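Side-chain contact in FYVE-finger-containing Rab5 effector protein rabenosyn-5 (Homo sapiens, PDB 1Z0J), which probably binds Rab GTPases, including Rab5 as its effector, through a small Rab-binding domain: residues E42-R45 with E46-T50. Residues are numbered along the deposited sequence; the frame is centred on the assembly and turned at random.
Sequences ENLR and ELKHT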
# COMPACT_ATOMS: atom_id res chain seq x y z
N GLU B 42 0.81 11.98 12.86
CA GLU B 42 -0.52 12.19 12.28
C GLU B 42 -1.33 10.89 12.26
O GLU B 42 -2.51 10.87 12.61
CB GLU B 42 -0.39 12.77 10.87
CG GLU B 42 -1.72 13.00 10.14
CD GLU B 42 -1.58 12.96 8.63
OE1 GLU B 42 -0.48 13.21 8.10
OE2 GLU B 42 -2.59 12.66 7.96
N ASN B 43 -0.69 9.80 11.85
CA ASN B 43 -1.35 8.49 11.86
C ASN B 43 -1.71 8.05 13.28
O ASN B 43 -2.80 7.52 13.52
CB ASN B 43 -0.46 7.43 11.19
CG ASN B 43 -1.20 6.14 10.95
OD1 ASN B 43 -0.91 5.12 11.55
ND2 ASN B 43 -2.20 6.20 10.07
N LEU B 44 -0.80 8.27 14.22
CA LEU B 44 -1.08 7.99 15.62
C LEU B 44 -2.32 8.75 16.11
O LEU B 44 -3.19 8.18 16.75
CB LEU B 44 0.14 8.34 16.50
CG LEU B 44 0.01 8.05 18.00
CD1 LEU B 44 -0.18 6.56 18.26
CD2 LEU B 44 1.22 8.58 18.76
N ARG B 45 -2.40 10.04 15.77
CA ARG B 45 -3.56 10.85 16.13
C ARG B 45 -4.85 10.26 15.57
O ARG B 45 -5.88 10.21 16.25
CB ARG B 45 -3.37 12.29 15.64
CG ARG B 45 -2.38 13.09 16.48
CD ARG B 45 -2.48 14.58 16.17
NE ARG B 45 -1.28 15.31 16.59
CZ ARG B 45 -0.30 15.68 15.77
NH1 ARG B 45 -0.35 15.41 14.48
NH2 ARG B 45 0.75 16.34 16.26
N GLU B 46 -4.79 9.79 14.33
CA GLU B 46 -5.96 9.20 13.68
C GLU B 46 -6.40 7.88 14.32
O GLU B 46 -7.60 7.64 14.49
CB GLU B 46 -5.72 9.06 12.18
CG GLU B 46 -5.85 10.41 11.45
CD GLU B 46 -4.89 10.57 10.29
OE1 GLU B 46 -4.37 9.55 9.78
OE2 GLU B 46 -4.66 11.72 9.88
N LEU B 47 -5.43 7.04 14.66
CA LEU B 47 -5.72 5.79 15.36
C LEU B 47 -6.36 6.06 16.72
O LEU B 47 -7.33 5.40 17.10
CB LEU B 47 -4.45 4.96 15.53
CG LEU B 47 -3.77 4.42 14.27
CD1 LEU B 47 -2.42 3.83 14.62
CD2 LEU B 47 -4.63 3.39 13.53
N LYS B 48 -5.83 7.04 17.45
CA LYS B 48 -6.38 7.42 18.75
C LYS B 48 -7.80 7.98 18.64
O LYS B 48 -8.65 7.69 19.48
CB LYS B 48 -5.45 8.41 19.46
CG LYS B 48 -4.18 7.78 20.00
CD LYS B 48 -3.29 8.80 20.70
CE LYS B 48 -2.19 8.11 21.50
NZ LYS B 48 -1.44 9.06 22.37
N HIS B 49 -8.07 8.76 17.59
CA HIS B 49 -9.42 9.28 17.33
C HIS B 49 -10.41 8.14 17.07
O HIS B 49 -11.52 8.14 17.60
CB HIS B 49 -9.42 10.26 16.15
CG HIS B 49 -10.77 10.81 15.82
ND1 HIS B 49 -11.62 10.21 14.92
CD2 HIS B 49 -11.41 11.92 16.26
CE1 HIS B 49 -12.73 10.92 14.83
NE2 HIS B 49 -12.63 11.96 15.63
N THR B 50 -9.99 7.18 16.26
CA THR B 50 -10.82 6.00 15.99
C THR B 50 -11.10 5.20 17.26
O THR B 50 -12.22 4.72 17.46
CB THR B 50 -10.18 5.11 14.91
OG1 THR B 50 -10.02 5.87 13.71
CG2 THR B 50 -11.04 3.89 14.62
O HOH W 1 -2.25 8.72 8.57
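E46 folds back over the preceding helical turn and brings its carboxylate between the side chains of E42 and N43. Its chain bends at chi2 (145°), which lays E46 CD against the backbone carbonyl of E42, 3.3 Å from E42 O. From there the two oxygens go separate ways. E46 OE2 approaches E42, lying 3.0 Å from E42 OE2, with the carboxylate planes nearly perpendicular at 81°. Both oxygens are acceptors of like charge, and their nearness would probably raise the pKa of one carboxyl group and favour a shared proton. E46 OE1 turns to N43, whose amide stands at a right angle to the carboxylate. N43 ND2 lies 4.0 Å from E46 OE1, too far for a direct bond, and one water bridges the gap, accepting from N43 ND2 and donating to E46 OE1, 2.6 Å from the water oxygen. The other end of the same amide, OD1, is hydrogen-bonded to an aromatic side chain of the partner protein chain, so both ends are engaged and the flip state is fixed. L47 CD1 packs 3.7 Å from N43 OD1. On another flank of the helix, K48 runs extended back and crosses L44 obliquely, its CE 4.1 Å from both L44 CG and L44 CD1; L44 CG stands anti to the backbone N, and the side chain also meets I25 of helix 11-30. The main chain is regular: L47 N to N43 O measures 2.9 Å with an N-H...O angle of 164°. These i to i+3 and i to i+4 pairs belong to helix 34-54, which packs on helix 11-30 through N43, L44 and L47 as a helical hairpin; N43, L47 and T50 also touch the chain of another protein, consistent with a Rab-binding surface on a two-helix domain.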